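PDB 4P98: extracellular solute-binding protein from Conexibacter woesei, which probably binds a small solute, perhaps a nucleoside as in PnrA relatives, outside the cell membrane and delivers it to an ABC transporter. Local coordinates for residues L128-G133 against L310-F315; A158-I163 against A174-T179. All blocks are in the same frame, centred on the assembly; numbering follows the deposited sequence.

Contact 1 of 2, residues L128-G133 against L310-F315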
loop_
_atom_site.group_PDB
_atom_site.type_symbol
_atom_site.label_atom_id
_atom_site.label_comp_id
_atom_site.label_asym_id
_atom_site.label_seq_id
_atom_site.Cartn_x
_atom_site.Cartn_y
_atom_site.Cartn_z
ATOM N N LEU A 128 -2.499 -7.145 -0.635
ATOM C CA LEU A 128 -1.170 -6.834 -0.109
ATOM C C LEU A 128 -0.683 -7.993 0.743
ATOM O O LEU A 128 0.474 -8.416 0.626
ATOM C CB LEU A 128 -1.182 -5.571 0.745
ATOM C CG LEU A 128 -1.549 -4.243 0.098
ATOM C CD1 LEU A 128 -1.693 -3.207 1.215
ATOM C CD2 LEU A 128 -0.509 -3.784 -0.908
ATOM N N GLY A 129 -1.562 -8.519 1.589
ATOM C CA GLY A 129 -1.225 -9.671 2.409
ATOM C C GLY A 129 -0.857 -10.874 1.559
ATOM O O GLY A 129 0.171 -11.516 1.788
ATOM N N TYR A 130 -1.689 -11.152 0.555
ATOM C CA TYR A 130 -1.459 -12.297 -0.321
ATOM C C TYR A 130 -0.084 -12.240 -0.991
ATOM O O TYR A 130 0.619 -13.238 -1.018
ATOM C CB TYR A 130 -2.573 -12.436 -1.360
ATOM C CG TYR A 130 -2.561 -13.774 -2.062
ATOM C CD1 TYR A 130 -3.289 -14.845 -1.557
ATOM C CD2 TYR A 130 -1.806 -13.970 -3.212
ATOM C CE1 TYR A 130 -3.289 -16.072 -2.195
ATOM C CE2 TYR A 130 -1.803 -15.204 -3.865
ATOM C CZ TYR A 130 -2.545 -16.245 -3.350
ATOM O OH TYR A 130 -2.532 -17.479 -3.966
ATOM N N LEU A 131 0.309 -11.079 -1.507
ATOM C CA LEU A 131 1.605 -10.947 -2.150
ATOM C C LEU A 131 2.762 -11.147 -1.158
ATOM O O LEU A 131 3.770 -11.781 -1.485
ATOM C CB LEU A 131 1.722 -9.601 -2.860
ATOM C CG LEU A 131 3.032 -9.334 -3.585
ATOM C CD1 LEU A 131 3.324 -10.427 -4.618
ATOM C CD2 LEU A 131 3.011 -7.967 -4.222
ATOM N N ASP A 132 2.628 -10.616 0.049
ATOM C CA ASP A 132 3.651 -10.839 1.082
ATOM C C ASP A 132 3.833 -12.317 1.386
ATOM O O ASP A 132 4.966 -12.820 1.434
ATOM C CB ASP A 132 3.271 -10.138 2.387
ATOM C CG ASP A 132 3.288 -8.658 2.272
ATOM O OD1 ASP A 132 4.080 -8.115 1.475
ATOM O OD2 ASP A 132 2.503 -8.028 3.011
ATOM N N GLY A 133 2.715 -13.007 1.596
ATOM C CA GLY A 133 2.712 -14.426 1.904
ATOM C C GLY A 133 3.244 -15.266 0.754
ATOM O O GLY A 133 3.978 -16.234 0.966
ATOM N N LEU A 310 -6.433 -17.812 -11.580
ATOM C CA LEU A 310 -6.498 -17.759 -10.120
ATOM C C LEU A 310 -7.510 -16.703 -9.713
ATOM O O LEU A 310 -7.464 -15.571 -10.201
ATOM C CB LEU A 310 -5.126 -17.432 -9.536
ATOM C CG LEU A 310 -5.057 -17.284 -8.006
ATOM C CD1 LEU A 310 -5.529 -18.540 -7.278
ATOM C CD2 LEU A 310 -3.636 -16.950 -7.623
ATOM N N ARG A 311 -8.440 -17.080 -8.839
ATOM C CA ARG A 311 -9.370 -16.127 -8.244
ATOM C C ARG A 311 -9.208 -16.194 -6.727
ATOM O O ARG A 311 -9.112 -17.278 -6.162
ATOM C CB ARG A 311 -10.815 -16.431 -8.670
ATOM C CG ARG A 311 -11.082 -16.125 -10.142
ATOM C CD ARG A 311 -12.456 -16.584 -10.595
ATOM N NE ARG A 311 -13.525 -15.812 -9.965
ATOM C CZ ARG A 311 -14.827 -16.063 -10.099
ATOM N NH1 ARG A 311 -15.251 -17.079 -10.846
ATOM N NH2 ARG A 311 -15.716 -15.292 -9.480
ATOM N N LEU A 312 -9.152 -15.037 -6.080
ATOM C CA LEU A 312 -8.903 -14.972 -4.642
ATOM C C LEU A 312 -10.214 -14.791 -3.896
ATOM O O LEU A 312 -11.094 -14.075 -4.364
ATOM C CB LEU A 312 -7.974 -13.804 -4.310
ATOM C CG LEU A 312 -6.566 -13.871 -4.902
ATOM C CD1 LEU A 312 -5.816 -12.561 -4.707
ATOM C CD2 LEU A 312 -5.773 -15.026 -4.327
ATOM N N PRO A 313 -10.345 -15.418 -2.719
ATOM C CA PRO A 313 -11.546 -15.162 -1.916
ATOM C C PRO A 313 -11.577 -13.747 -1.339
ATOM O O PRO A 313 -10.586 -13.011 -1.432
ATOM C CB PRO A 313 -11.448 -16.191 -0.787
ATOM C CG PRO A 313 -9.999 -16.522 -0.685
ATOM C CD PRO A 313 -9.406 -16.337 -2.052
ATOM N N ASN A 314 -12.724 -13.370 -0.782
ATOM C CA ASN A 314 -12.830 -12.164 0.005
ATOM C C ASN A 314 -12.164 -12.516 1.335
ATOM O O ASN A 314 -12.566 -13.453 2.009
ATOM C CB ASN A 314 -14.296 -11.772 0.202
ATOM C CG ASN A 314 -14.464 -10.512 1.032
ATOM O OD1 ASN A 314 -13.509 -9.988 1.600
ATOM N ND2 ASN A 314 -15.696 -10.018 1.108
ATOM N N PHE A 315 -11.122 -11.786 1.693
ATOM C CA PHE A 315 -10.384 -12.103 2.908
ATOM C C PHE A 315 -10.997 -11.487 4.171
ATOM O O PHE A 315 -10.479 -11.706 5.257
ATOM C CB PHE A 315 -8.914 -11.707 2.750
ATOM C CG PHE A 315 -8.167 -12.554 1.751
ATOM C CD1 PHE A 315 -7.947 -13.901 1.994
ATOM C CD2 PHE A 315 -7.686 -12.005 0.568
ATOM C CE1 PHE A 315 -7.255 -14.682 1.079
ATOM C CE2 PHE A 315 -6.989 -12.784 -0.347
ATOM C CZ PHE A 315 -6.776 -14.119 -0.088
#

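Contact 2 of 2, residues A158-I163 against A174-T179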
loop_
_atom_site.group_PDB
_atom_site.type_symbol
_atom_site.label_atom_id
_atom_site.label_comp_id
_atom_site.label_asym_id
_atom_site.label_seq_id
_atom_site.Cartn_x
_atom_site.Cartn_y
_atom_site.Cartn_z
ATOM N N ALA A 158 -8.015 -9.205 7.736
ATOM C CA ALA A 158 -8.079 -9.548 6.307
ATOM C C ALA A 158 -6.674 -9.615 5.672
ATOM O O ALA A 158 -6.365 -10.551 4.903
ATOM C CB ALA A 158 -8.965 -8.565 5.562
ATOM N N THR A 159 -5.824 -8.647 6.014
ATOM C CA THR A 159 -4.453 -8.634 5.527
ATOM C C THR A 159 -3.741 -9.923 5.935
ATOM O O THR A 159 -3.060 -10.556 5.117
ATOM C CB THR A 159 -3.665 -7.415 6.058
ATOM O OG1 THR A 159 -4.332 -6.188 5.679
ATOM C CG2 THR A 159 -2.258 -7.399 5.491
ATOM N N HIS A 160 -3.897 -10.299 7.202
ATOM C CA HIS A 160 -3.271 -11.508 7.741
ATOM C C HIS A 160 -3.830 -12.803 7.172
ATOM O O HIS A 160 -3.080 -13.774 6.986
ATOM C CB HIS A 160 -3.354 -11.518 9.258
ATOM C CG HIS A 160 -2.335 -10.635 9.896
ATOM N ND1 HIS A 160 -1.323 -11.122 10.692
ATOM C CD2 HIS A 160 -2.137 -9.301 9.812
ATOM C CE1 HIS A 160 -0.560 -10.120 11.093
ATOM N NE2 HIS A 160 -1.028 -9.006 10.569
ATOM N N LYS A 161 -5.134 -12.833 6.918
ATOM C CA LYS A 161 -5.746 -13.973 6.227
ATOM C C LYS A 161 -5.128 -14.114 4.828
ATOM O O LYS A 161 -4.861 -15.229 4.369
ATOM C CB LYS A 161 -7.272 -13.814 6.173
ATOM C CG LYS A 161 -8.030 -15.090 5.862
ATOM C CD LYS A 161 -9.522 -14.935 6.115
ATOM C CE LYS A 161 -10.269 -16.231 5.849
ATOM N NZ LYS A 161 -11.742 -16.024 5.932
ATOM N N GLY A 162 -4.875 -12.982 4.172
ATOM C CA GLY A 162 -4.168 -12.941 2.894
ATOM C C GLY A 162 -2.765 -13.518 2.940
ATOM O O GLY A 162 -2.391 -14.330 2.085
ATOM N N ILE A 163 -1.989 -13.123 3.948
ATOM C CA ILE A 163 -0.626 -13.630 4.104
ATOM C C ILE A 163 -0.626 -15.142 4.186
ATOM O O ILE A 163 0.163 -15.812 3.504
ATOM C CB ILE A 163 0.070 -13.083 5.378
ATOM C CG1 ILE A 163 0.298 -11.581 5.247
ATOM C CG2 ILE A 163 1.412 -13.797 5.601
ATOM C CD1 ILE A 163 0.860 -10.944 6.501
ATOM N N ALA A 174 5.170 -24.842 4.638
ATOM C CA ALA A 174 5.639 -23.857 5.622
ATOM C C ALA A 174 4.675 -23.730 6.793
ATOM O O ALA A 174 3.467 -23.892 6.634
ATOM C CB ALA A 174 5.850 -22.506 4.976
ATOM N N SER A 175 5.216 -23.464 7.978
ATOM C CA SER A 175 4.385 -23.211 9.147
ATOM C C SER A 175 4.369 -21.705 9.401
ATOM O O SER A 175 5.249 -20.965 8.940
ATOM C CB SER A 175 4.881 -23.986 10.368
ATOM O OG SER A 175 6.135 -23.499 10.774
ATOM N N TYR A 176 3.361 -21.265 10.134
ATOM C CA TYR A 176 3.047 -19.846 10.234
ATOM C C TYR A 176 2.527 -19.530 11.631
ATOM O O TYR A 176 1.699 -20.263 12.172
ATOM C CB TYR A 176 2.000 -19.488 9.178
ATOM C CG TYR A 176 1.494 -18.061 9.223
ATOM C CD1 TYR A 176 2.186 -17.024 8.603
ATOM C CD2 TYR A 176 0.317 -17.755 9.889
ATOM C CE1 TYR A 176 1.704 -15.715 8.646
ATOM C CE2 TYR A 176 -0.164 -16.462 9.947
ATOM C CZ TYR A 176 0.523 -15.455 9.320
ATOM O OH TYR A 176 0.013 -14.185 9.397
ATOM N N GLU A 177 3.031 -18.440 12.205
ATOM C CA GLU A 177 2.525 -17.913 13.469
ATOM C C GLU A 177 2.442 -16.404 13.330
ATOM O O GLU A 177 3.236 -15.791 12.616
ATOM C CB GLU A 177 3.440 -18.278 14.650
ATOM C CG GLU A 177 2.764 -18.119 16.007
ATOM C CD GLU A 177 3.685 -18.384 17.199
ATOM O OE1 GLU A 177 4.718 -19.084 17.045
ATOM O OE2 GLU A 177 3.365 -17.889 18.306
ATOM N N GLU A 178 1.479 -15.808 14.012
ATOM C CA GLU A 178 1.327 -14.363 13.980
ATOM C C GLU A 178 0.970 -13.827 15.366
ATOM O O GLU A 178 0.426 -14.540 16.213
ATOM C CB GLU A 178 0.274 -13.958 12.946
ATOM C CG GLU A 178 -1.145 -14.299 13.364
ATOM C CD GLU A 178 -2.127 -14.331 12.212
ATOM O OE1 GLU A 178 -1.820 -13.834 11.108
ATOM O OE2 GLU A 178 -3.231 -14.849 12.438
ATOM N N THR A 179 1.300 -12.562 15.576
ATOM C CA THR A 179 1.036 -11.872 16.825
ATOM C C THR A 179 0.551 -10.476 16.500
ATOM O O THR A 179 1.080 -9.817 15.601
ATOM C CB THR A 179 2.323 -11.756 17.673
ATOM O OG1 THR A 179 2.800 -13.061 17.995
ATOM C CG2 THR A 179 2.075 -11.010 18.966
HETATM O O HOH W 1 -3.796 -15.307 9.391
#

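Contact 1 of 2, residues L128-G133 against L310-F315
Tyr130 and Leu312 meet because their first torsions suit each other: the tyrosine swings CG anti to its backbone nitrogen (chi1 -166°), sending the ring out from the helix, while Leu312 keeps CG beside its own nitrogen and anti to the carbonyl carbon (chi1 -63°), which carries its branch over that ring. The setting is a two-lobed periplasmic-binding-protein fold, in which helix 125-137 follows strand 118-123 of one parallel sheet and precedes strand 144-149 of the other. Residues 310-315, part of the loop that follows helix 294-307, run past helix 125-137 near the C-terminal end of the chain, and the contact illustrates how an aromatic side chain can seat a terminal segment without a hydrogen bond between the two.

Of the two leucine methyls, CD2 does the touching. It stands 3.6 Å from the centroid of the Tyr130 ring and only 19° off the ring normal, a CH-pi contact over one face. The methyl is displaced toward the rim, so its nearest ring atom is Tyr130 CE1, 3.4 Å from Leu312 CD2. Two flanking contacts frame this one. Leu310 CD2 comes from the opposite direction and lies 3.9 Å from Tyr130 OH, at the far end of the ring. Nearer the helix, Phe315 CZ reaches Tyr130 CD1 at 3.9 Å, the two side chains crossing obliquely.

Other helices extend the apolar surroundings. Tyr130 also packs on Ala165 and Ala169 of helix 154-170, Phe315 shares Ala165, and both leucines rest on Leu305 of helix 294-307. Within the terminal segment the chain folds back on its own aromatic ring, with Pro313 O 3.6 Å above the plane of the Phe315 ring, shifted toward the rim.

Contact 2 of 2, residues A158-I163 against A174-T179
His160 and Glu178 form a His-carboxylate hydrogen bond that is reached through the glutamate's first torsion: CG sits between the backbone nitrogen and the carbonyl carbon (chi1 72°), and from there the chain runs extended, bringing OE1 up to the edge of the imidazole. His160 ND1 donates to Glu178 OE1 over 2.8 Å with an N-H...O angle of 151°. The oxygen lies near the imidazole plane; the carboxylate plane is turned 56° against the ring, and the nitrogen meets OE1 from above the carboxylate plane.

Tyr176, two residues earlier on the strand, has CG anti to its backbone nitrogen, which sends the ring toward the helix. It donates its hydroxyl proton to the same oxygen, Tyr176 OH lying 2.5 Å from Glu178 OE1. The two donors approach from opposite faces of the carboxylate, so OE1 is gripped on both sides, and a water stands 3.0 Å from it as well.

These side chains bridge the helix and second strand of the beta-alpha-beta unit 144-149, 154-170, 175-180; the axes of helix segment 158-163 and strand 175-179 run nearly antiparallel, 10.7 Å apart at closest approach. One helical turn beyond His160, Ile163 adds the apolar part: its CG2 branch meets Tyr176 CE1 at 3.6 Å, the side chains crossing at about a right angle.

An alanine in place of Glu178 would probably leave His160 ND1 and the Tyr176 hydroxyl without their shared acceptor and open a gap between helix and strand. The far nitrogen of the imidazole, His160 NE2, is hydrogen-bonded to Thr208 OG1, which ties the ring at its other side.

Both contacts are partly buried, their centres about 14 Å (contact 1) and 17 Å (contact 2) from the centre of the chain and about 11 Å from each other. Helix 154-170 connects them: it supplies one side of contact 2, while its alanines also receive the aromatic rings of contact 1. They touch at several points, among them Gly129 O, 3.5 Å from Ile163 CG1. Their chemistry differs with their place in the fold. Between its two segments, which bring the far C-terminal loop to a helix, contact 1 has apolar and CH-pi contacts and no hydrogen bond, whereas contact 2, local in sequence and within one beta-alpha-beta unit, adds a directional polar network to its apolar packing.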